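Local coordinates for protein aminoglycoside 3'-phosphotransferase AphA1-IAB (Acinetobacter baumannii, PDB 4FEU) that phosphorylates kanamycin and related aminoglycosides at the 3'-hydroxyl with ATP, thereby conferring resistance to these antibiotics, at residues L82-H87 with L98-P103. Numbering follows the deposited sequence.
Sequences LPTIKH and LTTAIP. With 537 (2,6-dihydroanthra/1,9-cd/pyrazol-6-one), chain H.
Pro83 and Thr99 meet one outer edge of the flat anthrapyrazolone from opposite sides of its plane: CG of Pro83 comes obliquely at the C1-C2 edge, 3.6 Å from C2, and OG1 of Thr99 lies beside C1. Over one face of the Pro83 ring lies CG1 of Ile102, and CD1 reaches on to the ring's CD edge, 3.7 Å from CD. At another edge CB meets the carbonyl O of Thr100 at 3.1 Å. The ligand's pyrazole edge is turned to the backbone of Ile102, where two bonds fix it: Ile102 N donates to N23 (3.1 Å, 157° at the hydrogen), and N24 donates to Ile102 O (2.9 Å, 141°).

Further from the ligand the segments pair through Thr84 and Thr100. Thr84 O accepts from Thr100 N within its carbonyl plane, and CA of Thr99 adds a CH···O contact to the same oxygen. In return Thr84 N donates to Thr100 OG1 at 3.2 Å. A chi1 of 63°, setting OG1 of Thr100 between its own backbone N and carbonyl carbon, brings the hydroxyl to that amide, so a side chain replaces a backbone acceptor.

The register then slips by one residue. Both Lys86 N (2.9 Å) and His87 N (3.3 Å) donate to Leu98 O, approaching from the same face of its carbonyl plane, while Leu98 N returns a bond to His87 O. Two residues opposite one define a classic beta bulge. Leu98 CD2 rests loosely near CB of Lys86, and its CB faces CB of His87.

Strand 53-59 flanks 94-100 on its other side, and helix 62-76 contributes Leu73 against Pro83. A hairpin whose second strand runs on into an extended linker, with backbone N and O gripping a planar heterocycle, is characteristic of the kinase-fold hinge; the ligand probably occupies the adenine pocket.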
ATOM      1  N   LEU A  82       7.245  -2.375  10.872  1.00 41.54           N
ATOM      2  CA  LEU A  82       7.629  -2.367   9.460  1.00 41.71           C
ATOM      3  C   LEU A  82       8.962  -3.096   9.202  1.00 46.34           C
ATOM      4  O   LEU A  82       9.734  -3.323  10.148  1.00 47.46           O
ATOM      5  CB  LEU A  82       7.801  -0.899   8.984  1.00 41.37           C
ATOM      6  CG  LEU A  82       6.728   0.165   9.237  1.00 45.05           C
ATOM      7  CD1 LEU A  82       7.170   1.456   8.626  1.00 44.96           C
ATOM      8  CD2 LEU A  82       5.419  -0.204   8.612  1.00 47.29           C
ATOM      9  N   PRO A  83       9.315  -3.380   7.922  1.00 42.45           N
ATOM     10  CA  PRO A  83      10.653  -3.945   7.650  1.00 42.31           C
ATOM     11  C   PRO A  83      11.730  -2.910   8.038  1.00 46.10           C
ATOM     12  O   PRO A  83      11.512  -1.706   7.838  1.00 44.23           O
ATOM     13  CB  PRO A  83      10.630  -4.181   6.132  1.00 43.41           C
ATOM     14  CG  PRO A  83       9.155  -4.263   5.763  1.00 47.51           C
ATOM     15  CD  PRO A  83       8.542  -3.214   6.666  1.00 43.19           C
ATOM     16  N   THR A  84      12.860  -3.385   8.596  0.50 43.36           N
ATOM     17  CA  THR A  84      14.016  -2.594   9.049  0.50 43.81           C
ATOM     18  C   THR A  84      14.942  -2.250   7.861  0.50 48.01           C
ATOM     19  O   THR A  84      15.225  -3.138   7.062  0.50 48.88           O
ATOM     20  CB  THR A  84      14.791  -3.427  10.121  0.50 48.35           C
ATOM     21  OG1 THR A  84      13.949  -3.658  11.250  0.50 42.55           O
ATOM     22  CG2 THR A  84      16.105  -2.773  10.577  0.50 46.46           C
ATOM     23  N   ILE A  85      15.449  -0.991   7.773  1.00 43.20           N
ATOM     24  CA  ILE A  85      16.413  -0.590   6.727  1.00 41.62           C
ATOM     25  C   ILE A  85      17.835  -1.055   7.123  1.00 44.62           C
ATOM     26  O   ILE A  85      18.430  -0.529   8.062  1.00 46.69           O
ATOM     27  CB  ILE A  85      16.370   0.944   6.442  1.00 43.53           C
ATOM     28  CG1 ILE A  85      14.984   1.373   5.929  1.00 42.69           C
ATOM     29  CG2 ILE A  85      17.499   1.386   5.471  1.00 43.30           C
ATOM     30  CD1 ILE A  85      14.643   2.857   6.185  1.00 46.02           C
ATOM     31  N   LYS A  86      18.363  -2.033   6.406  1.00 39.43           N
ATOM     32  CA  LYS A  86      19.706  -2.555   6.607  1.00 40.14           C
ATOM     33  C   LYS A  86      20.718  -1.672   5.847  1.00 44.16           C
ATOM     34  O   LYS A  86      21.749  -1.289   6.388  1.00 44.71           O
ATOM     35  CB  LYS A  86      19.780  -3.992   6.089  1.00 42.59           C
ATOM     36  CG  LYS A  86      19.574  -5.055   7.144  1.00 54.04           C
ATOM     37  CD  LYS A  86      20.188  -6.366   6.677  1.00 67.47           C
ATOM     38  CE  LYS A  86      21.501  -6.700   7.356  1.00 79.07           C
ATOM     39  NZ  LYS A  86      21.316  -7.666   8.475  1.00 89.17           N
ATOM     40  N   HIS A  87      20.410  -1.338   4.603  1.00 41.00           N
ATOM     41  CA  HIS A  87      21.291  -0.540   3.759  1.00 41.91           C
ATOM     42  C   HIS A  87      20.470   0.159   2.674  1.00 42.48           C
ATOM     43  O   HIS A  87      19.531  -0.417   2.131  1.00 40.03           O
ATOM     44  CB  HIS A  87      22.318  -1.470   3.082  1.00 45.01           C
ATOM     45  CG  HIS A  87      23.715  -0.929   3.023  1.00 51.01           C
ATOM     46  ND1 HIS A  87      24.025   0.207   2.285  1.00 53.19           N
ATOM     47  CD2 HIS A  87      24.856  -1.438   3.541  1.00 55.22           C
ATOM     48  CE1 HIS A  87      25.329   0.370   2.412  1.00 55.02           C
ATOM     49  NE2 HIS A  87      25.873  -0.593   3.156  1.00 56.83           N
ATOM     50  N   LEU A  98      17.753  -2.216   0.786  1.00 31.92           N
ATOM     51  CA  LEU A  98      17.910  -3.502   1.462  1.00 32.68           C
ATOM     52  C   LEU A  98      17.212  -3.473   2.816  1.00 39.60           C
ATOM     53  O   LEU A  98      17.543  -2.632   3.665  1.00 40.44           O
ATOM     54  CB  LEU A  98      19.397  -3.861   1.628  1.00 33.45           C
ATOM     55  CG  LEU A  98      19.668  -5.256   2.193  1.00 37.80           C
ATOM     56  CD1 LEU A  98      19.134  -6.349   1.265  1.00 37.14           C
ATOM     57  CD2 LEU A  98      21.157  -5.434   2.556  1.00 38.70           C
ATOM     58  N   THR A  99      16.232  -4.377   3.004  1.00 35.39           N
ATOM     59  CA  THR A  99      15.437  -4.423   4.232  1.00 34.85           C
ATOM     60  C   THR A  99      15.279  -5.836   4.729  1.00 40.79           C
ATOM     61  O   THR A  99      15.482  -6.764   3.965  1.00 42.63           O
ATOM     62  CB  THR A  99      14.015  -3.813   3.992  1.00 39.30           C
ATOM     63  OG1 THR A  99      13.290  -4.640   3.080  1.00 37.18           O
ATOM     64  CG2 THR A  99      14.043  -2.347   3.509  1.00 30.08           C
ATOM     65  N   THR A 100      14.865  -6.013   5.985  1.00 37.58           N
ATOM     66  CA  THR A 100      14.561  -7.342   6.506  1.00 38.66           C
ATOM     67  C   THR A 100      13.121  -7.694   6.060  1.00 45.19           C
ATOM     68  O   THR A 100      12.328  -6.796   5.793  1.00 44.25           O
ATOM     69  CB  THR A 100      14.590  -7.345   8.025  1.00 45.66           C
ATOM     70  OG1 THR A 100      13.558  -6.470   8.500  1.00 50.70           O
ATOM     71  CG2 THR A 100      15.957  -7.001   8.591  1.00 41.25           C
ATOM     72  N   ALA A 101      12.780  -8.985   6.002  1.00 43.31           N
ATOM     73  CA  ALA A 101      11.432  -9.390   5.661  1.00 42.77           C
ATOM     74  C   ALA A 101      10.555  -9.459   6.917  1.00 46.53           C
ATOM     75  O   ALA A 101      11.052  -9.689   8.019  1.00 47.88           O
ATOM     76  CB  ALA A 101      11.470 -10.751   5.004  1.00 44.92           C
ATOM     77  N   ILE A 102       9.244  -9.297   6.740  1.00 41.81           N
ATOM     78  CA  ILE A 102       8.268  -9.473   7.802  1.00 41.16           C
ATOM     79  C   ILE A 102       7.833 -10.925   7.640  1.00 45.58           C
ATOM     80  O   ILE A 102       7.353 -11.296   6.565  1.00 44.99           O
ATOM     81  CB  ILE A 102       7.075  -8.487   7.736  1.00 43.40           C
ATOM     82  CG1 ILE A 102       7.538  -7.021   7.946  1.00 42.79           C
ATOM     83  CG2 ILE A 102       6.027  -8.884   8.797  1.00 45.40           C
ATOM     84  CD1 ILE A 102       6.354  -5.975   7.943  1.00 51.92           C
ATOM     85  N   PRO A 103       8.084 -11.792   8.647  1.00 44.53           N
ATOM     86  CA  PRO A 103       7.729 -13.224   8.485  1.00 45.64           C
ATOM     87  C   PRO A 103       6.225 -13.483   8.359  1.00 48.56           C
ATOM     88  O   PRO A 103       5.430 -12.739   8.906  1.00 49.12           O
ATOM     89  CB  PRO A 103       8.319 -13.877   9.741  1.00 48.76           C
ATOM     90  CG  PRO A 103       8.356 -12.777  10.759  1.00 52.02           C
ATOM     91  CD  PRO A 103       8.681 -11.525   9.978  1.00 45.22           C
TER
HETATM   92  C1  537 H 302      10.260  -5.727   2.537  1.00 34.57           C
HETATM   93  C2  537 H 302       9.512  -6.749   3.121  1.00 83.60           C
HETATM   94  C3  537 H 302       8.644  -7.493   2.327  1.00 40.44           C
HETATM   95  C4  537 H 302       8.572  -7.237   0.933  1.00 61.84           C
HETATM   96  C5  537 H 302       9.274  -6.164   0.373  1.00 32.68           C
HETATM   97  C6  537 H 302      10.131  -5.420   1.178  1.00 38.95           C
HETATM   98  C11 537 H 302       7.105  -9.272   2.020  1.00 44.50           C
HETATM   99  C12 537 H 302       6.490 -10.272   2.727  1.00 60.25           C
HETATM  100  C13 537 H 302       5.591 -11.104   2.043  1.00 49.27           C
HETATM  101  C14 537 H 302       5.401 -10.884   0.666  1.00 62.53           C
HETATM  102  C15 537 H 302       6.075  -9.852  -0.023  1.00 40.68           C
HETATM  103  C16 537 H 302       6.999  -9.059   0.658  1.00300.00           C
HETATM  104  C20 537 H 302       7.771  -8.031   0.093  1.00 34.73           C
HETATM  105  C21 537 H 302       7.903  -8.553   2.873  1.00 61.15           C
HETATM  106  O22 537 H 302       7.690  -7.745  -1.105  1.00 55.39           O
HETATM  107  N23 537 H 302       7.729  -9.148   4.062  1.00 66.48           N
HETATM  108  N24 537 H 302       6.953 -10.132   3.977  1.00 44.37           N